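Local coordinates for putative exported protein (Bordetella parapertussis, PDB 3OCJ), which is of unknown function but carries a Rossmann-like methyltransferase domain, so it probably binds S-adenosylmethionine and may transfer its methyl group, at residues Leu31-Val36 with Phe257-Gln262; Ile45-Gly50 with Ala85-Val90; Thr101-Gly106 with Asp290-Leu295; Leu286-Asp291 with Pro297-Arg302. One frame throughout, in Å; residues are numbered along the deposited sequence.

Contact 1: Leu31-Val36 with Phe257-Gln262; sequences LLQGNV and FTRLIQ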
loop_
_atom_site.group_PDB
_atom_site.type_symbol
_atom_site.label_atom_id
_atom_site.label_comp_id
_atom_site.label_asym_id
_atom_site.label_seq_id
_atom_site.Cartn_x
_atom_site.Cartn_y
_atom_site.Cartn_z
ATOM N N LEU A 31 28.376 2.725 -8.092
ATOM C CA LEU A 31 29.782 2.943 -8.420
ATOM C C LEU A 31 30.289 4.307 -7.961
ATOM O O LEU A 31 31.439 4.437 -7.541
ATOM C CB LEU A 31 30.015 2.778 -9.923
ATOM C CG LEU A 31 29.721 1.396 -10.505
ATOM C CD1 LEU A 31 29.985 1.394 -11.998
ATOM C CD2 LEU A 31 30.549 0.328 -9.816
ATOM N N LEU A 32 29.430 5.318 -8.044
ATOM C CA LEU A 32 29.820 6.680 -7.694
ATOM C C LEU A 32 29.811 6.940 -6.189
ATOM O O LEU A 32 30.557 7.791 -5.701
ATOM C CB LEU A 32 28.921 7.699 -8.402
ATOM C CG LEU A 32 29.049 7.799 -9.925
ATOM C CD1 LEU A 32 28.028 8.779 -10.490
ATOM C CD2 LEU A 32 30.462 8.202 -10.324
ATOM N N GLN A 33 28.973 6.213 -5.456
ATOM C CA GLN A 33 28.802 6.468 -4.027
ATOM C C GLN A 33 29.559 5.477 -3.137
ATOM O O GLN A 33 29.801 5.748 -1.962
ATOM C CB GLN A 33 27.314 6.526 -3.664
ATOM C CG GLN A 33 26.576 7.641 -4.393
ATOM C CD GLN A 33 25.081 7.650 -4.131
ATOM O OE1 GLN A 33 24.573 6.879 -3.317
ATOM N NE2 GLN A 33 24.366 8.529 -4.825
ATOM N N GLY A 34 29.925 4.331 -3.704
ATOM C CA GLY A 34 30.784 3.376 -3.023
ATOM C C GLY A 34 30.161 2.550 -1.913
ATOM O O GLY A 34 28.940 2.422 -1.823
ATOM N N ASN A 35 31.019 1.985 -1.066
ATOM C CA ASN A 35 30.604 1.095 0.012
ATOM C C ASN A 35 29.632 1.737 1.004
ATOM O O ASN A 35 29.622 2.954 1.185
ATOM C CB ASN A 35 31.831 0.602 0.797
ATOM C CG ASN A 35 32.791 -0.210 -0.053
ATOM O OD1 ASN A 35 32.489 -0.580 -1.186
ATOM N ND2 ASN A 35 33.966 -0.494 0.505
ATOM N N VAL A 36 28.816 0.906 1.643
ATOM C CA VAL A 36 28.054 1.322 2.814
ATOM C C VAL A 36 28.303 0.280 3.899
ATOM O O VAL A 36 28.755 -0.825 3.600
ATOM C CB VAL A 36 26.537 1.436 2.527
ATOM C CG1 VAL A 36 26.269 2.453 1.425
ATOM C CG2 VAL A 36 25.953 0.078 2.166
ATOM N N PHE A 257 16.053 0.578 -1.010
ATOM C CA PHE A 257 15.126 1.672 -1.292
ATOM C C PHE A 257 15.855 2.955 -1.695
ATOM O O PHE A 257 15.587 3.522 -2.747
ATOM C CB PHE A 257 14.213 1.974 -0.086
ATOM C CG PHE A 257 13.161 0.927 0.201
ATOM C CD1 PHE A 257 13.090 -0.265 -0.508
ATOM C CD2 PHE A 257 12.230 1.156 1.210
ATOM C CE1 PHE A 257 12.103 -1.215 -0.210
ATOM C CE2 PHE A 257 11.249 0.216 1.511
ATOM C CZ PHE A 257 11.185 -0.968 0.805
ATOM N N THR A 258 16.771 3.434 -0.857
ATOM C CA THR A 258 17.375 4.742 -1.117
ATOM C C THR A 258 18.265 4.773 -2.351
ATOM O O THR A 258 18.271 5.759 -3.086
ATOM C CB THR A 258 18.190 5.261 0.080
ATOM O OG1 THR A 258 19.333 4.422 0.291
ATOM C CG2 THR A 258 17.331 5.279 1.320
ATOM N N ARG A 259 19.014 3.701 -2.586
ATOM C CA ARG A 259 19.986 3.714 -3.670
ATOM C C ARG A 259 19.518 3.010 -4.939
ATOM O O ARG A 259 19.827 3.453 -6.044
ATOM C CB ARG A 259 21.318 3.122 -3.207
ATOM C CG ARG A 259 22.430 3.310 -4.217
ATOM C CD ARG A 259 23.784 2.991 -3.624
ATOM N NE ARG A 259 24.086 3.860 -2.492
ATOM C CZ ARG A 259 25.283 3.940 -1.920
ATOM N NH1 ARG A 259 26.286 3.207 -2.379
ATOM N NH2 ARG A 259 25.474 4.756 -0.894
ATOM N N LEU A 260 18.785 1.913 -4.794
ATOM C CA LEU A 260 18.463 1.118 -5.978
ATOM C C LEU A 260 17.116 1.469 -6.614
ATOM O O LEU A 260 17.067 1.927 -7.762
ATOM C CB LEU A 260 18.576 -0.379 -5.684
ATOM C CG LEU A 260 19.903 -0.813 -5.051
ATOM C CD1 LEU A 260 19.959 -2.328 -4.905
ATOM C CD2 LEU A 260 21.092 -0.305 -5.869
ATOM N N ILE A 261 16.031 1.279 -5.872
ATOM C CA ILE A 261 14.691 1.511 -6.413
ATOM C C ILE A 261 14.301 2.985 -6.428
ATOM O O ILE A 261 13.779 3.494 -7.419
ATOM C CB ILE A 261 13.638 0.746 -5.591
ATOM C CG1 ILE A 261 13.861 -0.764 -5.722
ATOM C CG2 ILE A 261 12.226 1.176 -5.986
ATOM C CD1 ILE A 261 13.057 -1.586 -4.719
ATOM N N GLN A 262 14.545 3.659 -5.310
ATOM C CA GLN A 262 14.124 5.045 -5.095
ATOM C C GLN A 262 12.605 5.169 -5.160
ATOM O O GLN A 262 12.055 5.837 -6.026
ATOM C CB GLN A 262 14.826 5.998 -6.060
ATOM C CG GLN A 262 16.341 5.808 -6.021
ATOM C CD GLN A 262 17.112 7.043 -6.433
ATOM O OE1 GLN A 262 16.851 7.634 -7.479
ATOM N NE2 GLN A 262 18.076 7.434 -5.610
HETATM O O HOH W 1 28.213 4.974 -0.134
#

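Contact 2: Ile45-Gly50 with Ala85-Val90; sequences IELLHG and APLERV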
loop_
_atom_site.group_PDB
_atom_site.type_symbol
_atom_site.label_atom_id
_atom_site.label_comp_id
_atom_site.label_asym_id
_atom_site.label_seq_id
_atom_site.Cartn_x
_atom_site.Cartn_y
_atom_site.Cartn_z
ATOM N N ILE A 45 26.007 -4.449 -6.097
ATOM C CA ILE A 45 25.778 -4.834 -7.482
ATOM C C ILE A 45 25.035 -6.166 -7.528
ATOM O O ILE A 45 24.145 -6.360 -8.357
ATOM C CB ILE A 45 27.104 -4.904 -8.265
ATOM C CG1 ILE A 45 27.643 -3.488 -8.489
ATOM C CG2 ILE A 45 26.917 -5.630 -9.590
ATOM C CD1 ILE A 45 28.996 -3.439 -9.171
ATOM N N GLU A 46 25.380 -7.071 -6.615
ATOM C CA GLU A 46 24.653 -8.332 -6.495
ATOM C C GLU A 46 23.192 -8.102 -6.107
ATOM O O GLU A 46 22.292 -8.776 -6.608
ATOM C CB GLU A 46 25.325 -9.260 -5.482
ATOM C CG GLU A 46 26.721 -9.717 -5.870
ATOM C CD GLU A 46 27.331 -10.652 -4.837
ATOM O OE1 GLU A 46 26.748 -10.800 -3.740
ATOM O OE2 GLU A 46 28.398 -11.238 -5.123
ATOM N N LEU A 47 22.958 -7.159 -5.201
ATOM C CA LEU A 47 21.595 -6.832 -4.806
ATOM C C LEU A 47 20.809 -6.276 -5.995
ATOM O O LEU A 47 19.660 -6.656 -6.224
ATOM C CB LEU A 47 21.589 -5.833 -3.644
ATOM C CG LEU A 47 22.231 -6.282 -2.330
ATOM C CD1 LEU A 47 22.063 -5.206 -1.275
ATOM C CD2 LEU A 47 21.630 -7.601 -1.855
ATOM N N LEU A 48 21.434 -5.381 -6.749
ATOM C CA LEU A 48 20.802 -4.817 -7.938
ATOM C C LEU A 48 20.449 -5.920 -8.939
ATOM O O LEU A 48 19.364 -5.912 -9.529
ATOM C CB LEU A 48 21.702 -3.753 -8.575
ATOM C CG LEU A 48 21.214 -3.111 -9.878
ATOM C CD1 LEU A 48 19.835 -2.477 -9.696
ATOM C CD2 LEU A 48 22.208 -2.071 -10.357
ATOM N N HIS A 49 21.354 -6.875 -9.117
ATOM C CA HIS A 49 21.102 -7.997 -10.013
ATOM C C HIS A 49 19.914 -8.831 -9.534
ATOM O O HIS A 49 19.103 -9.288 -10.342
ATOM C CB HIS A 49 22.354 -8.868 -10.140
ATOM C CG HIS A 49 22.240 -9.941 -11.178
ATOM N ND1 HIS A 49 22.390 -9.691 -12.526
ATOM C CD2 HIS A 49 21.998 -11.268 -11.066
ATOM C CE1 HIS A 49 22.240 -10.818 -13.199
ATOM N NE2 HIS A 49 22.002 -11.789 -12.337
ATOM N N GLY A 50 19.818 -9.029 -8.224
ATOM C CA GLY A 50 18.696 -9.748 -7.645
ATOM C C GLY A 50 17.385 -9.050 -7.968
ATOM O O GLY A 50 16.405 -9.692 -8.356
ATOM N N ALA A 85 13.539 -16.607 -6.212
ATOM C CA ALA A 85 14.985 -16.717 -6.097
ATOM C C ALA A 85 15.383 -16.393 -4.661
ATOM O O ALA A 85 14.615 -15.766 -3.931
ATOM C CB ALA A 85 15.675 -15.784 -7.084
ATOM N N PRO A 86 16.569 -16.842 -4.231
ATOM C CA PRO A 86 16.965 -16.656 -2.830
ATOM C C PRO A 86 16.891 -15.194 -2.359
ATOM O O PRO A 86 16.261 -14.908 -1.341
ATOM C CB PRO A 86 18.405 -17.189 -2.803
ATOM C CG PRO A 86 18.424 -18.229 -3.889
ATOM C CD PRO A 86 17.532 -17.675 -4.979
ATOM N N LEU A 87 17.499 -14.269 -3.092
ATOM C CA LEU A 87 17.502 -12.867 -2.676
ATOM C C LEU A 87 16.098 -12.271 -2.764
ATOM O O LEU A 87 15.651 -11.521 -1.883
ATOM C CB LEU A 87 18.460 -12.064 -3.550
ATOM C CG LEU A 87 18.967 -10.734 -3.002
ATOM C CD1 LEU A 87 19.610 -10.938 -1.636
ATOM C CD2 LEU A 87 19.957 -10.112 -3.979
ATOM N N GLU A 88 15.412 -12.601 -3.849
ATOM C CA GLU A 88 14.026 -12.197 -4.037
ATOM C C GLU A 88 13.185 -12.566 -2.821
ATOM O O GLU A 88 12.371 -11.773 -2.354
ATOM C CB GLU A 88 13.479 -12.892 -5.284
ATOM C CG GLU A 88 12.079 -12.499 -5.680
ATOM C CD GLU A 88 11.645 -13.155 -6.980
ATOM O OE1 GLU A 88 12.084 -14.286 -7.278
ATOM O OE2 GLU A 88 10.860 -12.534 -7.725
ATOM N N ARG A 89 13.389 -13.769 -2.296
ATOM C CA ARG A 89 12.618 -14.215 -1.130
ATOM C C ARG A 89 12.949 -13.390 0.128
ATOM O O ARG A 89 12.062 -13.079 0.925
ATOM C CB ARG A 89 12.784 -15.719 -0.883
ATOM C CG ARG A 89 11.881 -16.234 0.254
ATOM C CD ARG A 89 11.992 -17.758 0.435
ATOM N NE ARG A 89 11.523 -18.516 -0.724
ATOM C CZ ARG A 89 10.245 -18.779 -0.982
ATOM N NH1 ARG A 89 9.301 -18.307 -0.169
ATOM N NH2 ARG A 89 9.904 -19.476 -2.059
ATOM N N VAL A 90 14.214 -13.012 0.294
ATOM C CA VAL A 90 14.593 -12.123 1.390
ATOM C C VAL A 90 13.848 -10.794 1.280
ATOM O O VAL A 90 13.331 -10.267 2.272
ATOM C CB VAL A 90 16.108 -11.871 1.432
ATOM C CG1 VAL A 90 16.440 -10.838 2.504
ATOM C CG2 VAL A 90 16.847 -13.174 1.708
#

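Contact 3: Thr101-Gly106 with Asp290-Leu295; sequences TRERHG and DDRARL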
loop_
_atom_site.group_PDB
_atom_site.type_symbol
_atom_site.label_atom_id
_atom_site.label_comp_id
_atom_site.label_asym_id
_atom_site.label_seq_id
_atom_site.Cartn_x
_atom_site.Cartn_y
_atom_site.Cartn_z
ATOM N N THR A 101 3.516 -3.930 6.026
ATOM C CA THR A 101 2.308 -3.880 5.211
ATOM C C THR A 101 1.487 -5.160 5.327
ATOM O O THR A 101 0.270 -5.112 5.198
ATOM C CB THR A 101 2.570 -3.475 3.735
ATOM O OG1 THR A 101 1.333 -3.072 3.139
ATOM C CG2 THR A 101 3.163 -4.630 2.931
ATOM N N ARG A 102 2.127 -6.312 5.569
ATOM C CA ARG A 102 1.344 -7.531 5.809
ATOM C C ARG A 102 0.615 -7.478 7.144
ATOM O O ARG A 102 -0.520 -7.953 7.266
ATOM C CB ARG A 102 2.189 -8.808 5.723
ATOM C CG ARG A 102 2.750 -9.019 4.357
ATOM C CD ARG A 102 3.012 -10.484 4.032
ATOM N NE ARG A 102 3.670 -10.519 2.744
ATOM C CZ ARG A 102 4.981 -10.622 2.586
ATOM N NH1 ARG A 102 5.771 -10.768 3.647
ATOM N NH2 ARG A 102 5.493 -10.605 1.366
ATOM N N GLU A 103 1.262 -6.905 8.160
ATOM C CA GLU A 103 0.589 -6.697 9.439
ATOM C C GLU A 103 -0.585 -5.748 9.249
ATOM O O GLU A 103 -1.677 -5.993 9.756
ATOM C CB GLU A 103 1.550 -6.121 10.472
ATOM C CG GLU A 103 2.629 -7.068 10.960
ATOM C CD GLU A 103 3.556 -6.367 11.919
ATOM O OE1 GLU A 103 3.092 -6.044 13.028
ATOM O OE2 GLU A 103 4.719 -6.128 11.553
ATOM N N ARG A 104 -0.350 -4.662 8.517
ATOM C CA ARG A 104 -1.390 -3.686 8.215
ATOM C C ARG A 104 -2.575 -4.351 7.519
ATOM O O ARG A 104 -3.715 -4.109 7.877
ATOM C CB ARG A 104 -0.808 -2.570 7.357
ATOM C CG ARG A 104 -1.849 -1.571 6.841
ATOM C CD ARG A 104 -1.433 -0.934 5.485
ATOM N NE ARG A 104 -1.155 -1.968 4.478
ATOM C CZ ARG A 104 -2.089 -2.628 3.799
ATOM N NH1 ARG A 104 -3.377 -2.372 3.978
ATOM N NH2 ARG A 104 -1.722 -3.574 2.931
ATOM N N HIS A 105 -2.299 -5.181 6.513
ATOM C CA HIS A 105 -3.349 -5.946 5.846
ATOM C C HIS A 105 -4.203 -6.738 6.837
ATOM O O HIS A 105 -5.431 -6.802 6.710
ATOM C CB HIS A 105 -2.705 -6.887 4.825
ATOM C CG HIS A 105 -3.682 -7.675 4.015
ATOM N ND1 HIS A 105 -4.480 -7.103 3.047
ATOM C CD2 HIS A 105 -3.953 -9.000 3.998
ATOM C CE1 HIS A 105 -5.220 -8.044 2.485
ATOM N NE2 HIS A 105 -4.918 -9.204 3.042
ATOM N N GLY A 106 -3.550 -7.361 7.814
ATOM C CA GLY A 106 -4.269 -8.075 8.857
ATOM C C GLY A 106 -5.154 -7.156 9.679
ATOM O O GLY A 106 -6.289 -7.512 10.025
ATOM N N ASP A 290 -1.588 -0.178 15.354
ATOM C CA ASP A 290 -0.188 -0.132 14.960
ATOM C C ASP A 290 0.374 -1.512 14.665
ATOM O O ASP A 290 0.115 -2.472 15.398
ATOM C CB ASP A 290 0.666 0.494 16.061
ATOM C CG ASP A 290 0.469 1.993 16.195
ATOM O OD1 ASP A 290 -0.063 2.631 15.266
ATOM O OD2 ASP A 290 0.887 2.549 17.246
ATOM N N ASP A 291 1.176 -1.605 13.613
ATOM C CA ASP A 291 2.012 -2.780 13.428
ATOM C C ASP A 291 3.096 -2.775 14.513
ATOM O O ASP A 291 3.301 -1.770 15.209
ATOM C CB ASP A 291 2.646 -2.753 12.032
ATOM C CG ASP A 291 3.480 -1.498 11.802
ATOM O OD1 ASP A 291 2.900 -0.386 11.873
ATOM O OD2 ASP A 291 4.698 -1.610 11.552
ATOM N N ARG A 292 3.783 -3.898 14.672
ATOM C CA ARG A 292 4.723 -4.052 15.769
ATOM C C ARG A 292 5.777 -2.947 15.823
ATOM O O ARG A 292 6.040 -2.383 16.878
ATOM C CB ARG A 292 5.403 -5.423 15.700
ATOM C CG ARG A 292 4.460 -6.578 16.011
ATOM C CD ARG A 292 5.202 -7.913 15.939
ATOM N NE ARG A 292 6.291 -7.984 16.915
ATOM C CZ ARG A 292 7.556 -7.645 16.668
ATOM N NH1 ARG A 292 7.913 -7.211 15.463
ATOM N NH2 ARG A 292 8.467 -7.743 17.628
ATOM N N ALA A 293 6.364 -2.613 14.679
ATOM C CA ALA A 293 7.428 -1.616 14.669
ATOM C C ALA A 293 6.927 -0.180 14.449
ATOM O O ALA A 293 7.722 0.757 14.472
ATOM C CB ALA A 293 8.496 -1.973 13.606
ATOM N N ARG A 294 5.627 -0.032 14.218
ATOM C CA ARG A 294 4.952 1.259 13.973
ATOM C C ARG A 294 5.386 1.924 12.674
ATOM O O ARG A 294 5.381 3.151 12.567
ATOM C CB ARG A 294 5.115 2.247 15.143
ATOM C CG ARG A 294 4.393 1.873 16.462
ATOM C CD ARG A 294 5.238 0.978 17.338
ATOM N NE ARG A 294 4.661 0.888 18.689
ATOM C CZ ARG A 294 3.822 -0.064 19.093
ATOM N NH1 ARG A 294 3.438 -1.026 18.273
ATOM N NH2 ARG A 294 3.360 -0.044 20.343
ATOM N N LEU A 295 5.721 1.095 11.690
ATOM C CA LEU A 295 6.083 1.566 10.350
ATOM C C LEU A 295 4.873 1.911 9.486
ATOM O O LEU A 295 4.977 2.741 8.577
ATOM C CB LEU A 295 6.885 0.496 9.617
ATOM C CG LEU A 295 8.001 -0.160 10.441
ATOM C CD1 LEU A 295 8.696 -1.270 9.647
ATOM C CD2 LEU A 295 9.017 0.852 10.948
HETATM O O HOH W 2 6.076 -3.841 12.017
#

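Contact 4: Leu286-Asp291 with Pro297-Arg302; sequences LRFEDD and PTVIAR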
loop_
_atom_site.group_PDB
_atom_site.type_symbol
_atom_site.label_atom_id
_atom_site.label_comp_id
_atom_site.label_asym_id
_atom_site.label_seq_id
_atom_site.Cartn_x
_atom_site.Cartn_y
_atom_site.Cartn_z
ATOM N N LEU A 286 -11.105 8.518 16.410
ATOM C CA LEU A 286 -10.029 7.796 15.728
ATOM C C LEU A 286 -9.473 6.666 16.574
ATOM O O LEU A 286 -9.260 6.821 17.787
ATOM C CB LEU A 286 -8.883 8.744 15.372
ATOM C CG LEU A 286 -8.965 9.523 14.055
ATOM C CD1 LEU A 286 -10.337 10.112 13.755
ATOM C CD2 LEU A 286 -7.870 10.592 14.006
ATOM N N ARG A 287 -9.223 5.537 15.922
ATOM C CA ARG A 287 -8.539 4.399 16.532
ATOM C C ARG A 287 -7.372 4.011 15.636
ATOM O O ARG A 287 -7.547 3.806 14.426
ATOM C CB ARG A 287 -9.500 3.214 16.676
ATOM C CG ARG A 287 -8.835 1.865 16.995
ATOM C CD ARG A 287 -8.123 1.835 18.350
ATOM N NE ARG A 287 -7.457 0.544 18.545
ATOM C CZ ARG A 287 -6.360 0.358 19.275
ATOM N NH1 ARG A 287 -5.768 1.382 19.864
ATOM N NH2 ARG A 287 -5.827 -0.851 19.374
ATOM N N PHE A 288 -6.180 3.932 16.212
ATOM C CA PHE A 288 -5.022 3.482 15.452
ATOM C C PHE A 288 -4.706 2.033 15.803
ATOM O O PHE A 288 -4.730 1.637 16.978
ATOM C CB PHE A 288 -3.801 4.370 15.728
ATOM C CG PHE A 288 -3.950 5.784 15.229
ATOM C CD1 PHE A 288 -3.605 6.127 13.928
ATOM C CD2 PHE A 288 -4.419 6.784 16.065
ATOM C CE1 PHE A 288 -3.733 7.424 13.476
ATOM C CE2 PHE A 288 -4.552 8.087 15.612
ATOM C CZ PHE A 288 -4.208 8.405 14.304
ATOM N N GLU A 289 -4.424 1.228 14.790
ATOM C CA GLU A 289 -3.969 -0.143 14.979
ATOM C C GLU A 289 -2.554 -0.226 14.445
ATOM O O GLU A 289 -2.330 -0.292 13.222
ATOM C CB GLU A 289 -4.894 -1.139 14.262
ATOM C CG GLU A 289 -6.299 -1.205 14.871
ATOM C CD GLU A 289 -6.332 -1.937 16.214
ATOM O OE1 GLU A 289 -5.352 -2.621 16.557
ATOM O OE2 GLU A 289 -7.358 -1.832 16.926
ATOM N N ASP A 290 -1.588 -0.178 15.354
ATOM C CA ASP A 290 -0.188 -0.132 14.960
ATOM C C ASP A 290 0.374 -1.512 14.665
ATOM O O ASP A 290 0.115 -2.472 15.398
ATOM C CB ASP A 290 0.666 0.494 16.061
ATOM C CG ASP A 290 0.469 1.993 16.195
ATOM O OD1 ASP A 290 -0.063 2.631 15.266
ATOM O OD2 ASP A 290 0.887 2.549 17.246
ATOM N N ASP A 291 1.176 -1.605 13.613
ATOM C CA ASP A 291 2.012 -2.780 13.428
ATOM C C ASP A 291 3.096 -2.775 14.513
ATOM O O ASP A 291 3.301 -1.770 15.209
ATOM C CB ASP A 291 2.646 -2.753 12.032
ATOM C CG ASP A 291 3.480 -1.498 11.802
ATOM O OD1 ASP A 291 2.900 -0.386 11.873
ATOM O OD2 ASP A 291 4.698 -1.610 11.552
ATOM N N PRO A 297 0.948 2.159 10.382
ATOM C CA PRO A 297 -0.297 2.014 11.136
ATOM C C PRO A 297 -1.541 2.057 10.265
ATOM O O PRO A 297 -1.582 2.659 9.184
ATOM C CB PRO A 297 -0.296 3.228 12.075
ATOM C CG PRO A 297 1.143 3.681 12.152
ATOM C CD PRO A 297 1.721 3.347 10.790
ATOM N N THR A 298 -2.575 1.415 10.795
ATOM C CA THR A 298 -3.930 1.459 10.278
ATOM C C THR A 298 -4.684 2.451 11.146
ATOM O O THR A 298 -4.439 2.536 12.354
ATOM C CB THR A 298 -4.543 0.065 10.388
ATOM O OG1 THR A 298 -3.827 -0.832 9.528
ATOM C CG2 THR A 298 -6.038 0.031 10.046
ATOM N N VAL A 299 -5.590 3.206 10.543
ATOM C CA VAL A 299 -6.458 4.088 11.304
ATOM C C VAL A 299 -7.912 3.880 10.902
ATOM O O VAL A 299 -8.238 3.788 9.709
ATOM C CB VAL A 299 -6.041 5.570 11.165
ATOM C CG1 VAL A 299 -6.041 6.028 9.684
ATOM C CG2 VAL A 299 -6.937 6.476 12.018
ATOM N N ILE A 300 -8.774 3.791 11.912
ATOM C CA ILE A 300 -10.215 3.696 11.721
ATOM C C ILE A 300 -10.817 5.006 12.214
ATOM O O ILE A 300 -10.615 5.388 13.375
ATOM C CB ILE A 300 -10.835 2.511 12.481
ATOM C CG1 ILE A 300 -10.120 1.198 12.112
ATOM C CG2 ILE A 300 -12.320 2.406 12.138
ATOM C CD1 ILE A 300 -8.963 0.807 13.019
ATOM N N ALA A 301 -11.535 5.697 11.334
ATOM C CA ALA A 301 -12.050 7.038 11.605
ATOM C C ALA A 301 -13.563 7.062 11.414
ATOM O O ALA A 301 -14.065 6.568 10.413
ATOM C CB ALA A 301 -11.375 8.029 10.671
ATOM N N ARG A 302 -14.291 7.653 12.359
ATOM C CA ARG A 302 -15.748 7.663 12.301
ATOM C C ARG A 302 -16.323 8.964 11.740
ATOM O O ARG A 302 -15.846 10.045 12.071
ATOM C CB ARG A 302 -16.321 7.426 13.702
ATOM C CG ARG A 302 -17.829 7.577 13.801
ATOM C CD ARG A 302 -18.544 6.322 13.310
ATOM N NE ARG A 302 -18.114 5.132 14.043
ATOM C CZ ARG A 302 -18.288 3.888 13.610
ATOM N NH1 ARG A 302 -17.865 2.861 14.339
ATOM N NH2 ARG A 302 -18.882 3.670 12.444
HETATM O O HOH W 3 -1.248 -1.517 10.693
#

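Contact 1: Leu31-Val36 with Phe257-Gln262
Gln33 and Arg259, whose CA atoms lie 9.2 Å apart, mark the nearest approach of the backbones where helix 15-33 and helix 247-261 both run out, so a long side chain has to bridge the gap. Arg259 does this: with CG anti to the backbone N (chi1 -171°) its chain reaches across, and a bend at chi3 turns the guanidinium to the turn that follows the first helix. There Arg259 NH1 donates to Gly34 O over 2.8 Å, with the oxygen in the guanidinium plane and the nitrogen in the carbonyl plane. Gly34, just past the helix end, has a positive phi that glycine adopts at little cost. Gln33 lies over one face of the guanidinium: its CB is 3.7 Å from Arg259 CZ, and its amide plane stands almost upright on the group. Gln33 OE1 is 3.2 Å from Arg259 NE, at too poor an angle for a hydrogen bond. Val36 offers a small branched group that packs without competing for the N-H groups, its CG1 3.4 Å from Arg259 NH2. Gly34 O also accepts from Gln44 of helix 41-53. The positive guanidinium meets Gly34 O directly, and Gln33 O and Asn35 O by way of a water on NH2, at the C-terminal end of helix 15-33, which probably steadies that end by charge and hydrogen bonding.

Contact 2: Ile45-Gly50 with Ala85-Val90
Leu87 pushes its side chain against helix 41-53 and gives up the most surface here, with Leu47 and Gly50 forming the ground it lands on. Its CD2 does most of the touching, 3.7 Å from Leu47 CD2 and 3.9 Å from Gly50 CA. CG of Leu87 stands anti to the backbone N (chi1 -160°), which sends both methyls across to the other helix. Leu47 and Leu87 meet at about a right angle, as do the segments themselves: the short axes cross at -87° and come within 9.8 Å. This is apolar helix-helix packing in the helical part of the chain that precedes the first strand of the Rossmann-like sheet. Glycine suits position 50 because a CB there would run into Leu87 CD2; without one, the backbones approach to 6.0 Å between Gly50 CA and Leu87 CA. Leu47, a buried branched residue, also packs on Leu252, Leu255 and Leu260 of helix 247-261. At the start of helix 86-94, Glu88 OE1 accepts from Ala85 N at 2.9 Å through its anti lone pair, while Glu88 OE2 is hydrogen-bonded to Ser54 OG.

Contact 3: Thr101-Gly106 with Asp290-Leu295
A type I beta turn from Asp291 to Arg294, in the loop joining strands 286-289 and 298-302, meets the side of helix 96-115 through Glu103. Glu103 OE1 accepts from Arg292 N at 2.8 Å in a nearly straight bond (168°), approached on the syn side and 22° out of the carboxylate plane. Its CG lies anti to the carbonyl carbon, and the extended chain beyond has the length to span the gap from helix to turn. The same oxygen rests 3.3 Å from Arg292 CG and 3.5 Å from Asp291 CB, so the carboxylate is packed by carbon as well as held by the amide. Glu103 OE2 and Asp291 OD2 are 4.5 Å apart; a water donates to both and accepts from Ala293 N, which probably eases the closeness of two negative groups. Asp291 is short enough to fold back on its own turn: CG sits between the backbone N and the carbonyl carbon (chi1 58°), OD2 takes Leu295 N at 2.9 Å, and OD1 takes Phe296 N. Asp291 O receives Arg294 N and Arg294 NH1 from opposite faces of its plane. With Glu103 taking Arg292 N and Asp291 the two later amides, the arrangement is that of a beta-hairpin loop whose type I turn is tied by a carboxylate to a helix packed beside the sheet.

Contact 4: Leu286-Asp291 with Pro297-Arg302
Arg287 and Ile300 exchange both of their backbone hydrogen bonds: Arg287 N gives to Ile300 O at 2.9 Å, and Ile300 N to Arg287 O at 2.8 Å. Glu289 and Thr298 form the next such pair, Glu289 N reaching Thr298 O at 2.8 Å while Thr298 N donates to Glu289 O. Glu289 O also accepts from a water, which in turn accepts a hydrogen bond from Thr298 OG1. These bonds make an antiparallel hairpin whose first strand, 286-289, is the outermost one of the sheet in this chain; 298-302 bonds on its other side to strand 221-226. The reversed final strand is a familiar feature of the Rossmann-like methyltransferase sheet. On the face bearing Phe288 and Val299, a non-hydrogen-bonded pair, Val299 CG2 makes a CH-pi contact 4.0 Å from the ring centroid, above the ring and displaced to its rim; His271 meets the same ring edge-to-face. On the opposite face, within strand 286-289, Arg287 NE and Glu289 OE2 form a salt bridge at 2.9 Å, and Glu289 OE1 pairs with Arg110. There Ile300 CD1 packs 3.8 Å from Glu289 CG, an apolar branch covering the aliphatic parts of charged side chains. Asp290 OD1, 3.3 Å from Pro297 CB, accepts from His271 NE2.

In the fold
From the N terminus, helix 15-33 ends in the first half of contact 1, which closes only at helix 247-261, more than 200 residues later. Contact 2 is nested within that loop and joins helix 41-53 to helix 86-94; it also touches contact 1, where Leu260 CD1 packs on Leu47 and Leu48. Contact 3 opens on the next helix, 96-115, and crosses contact 1, because its second half lies beyond residue 262. Contact 4 closes the short hairpin whose loop takes part in contact 3, and the two share Asp290 and Asp291. Contacts 1 and 2 thus join helices, while contact 4 forms the antiparallel edge of the sheet and contact 3 ties its hairpin loop to helix 96-115.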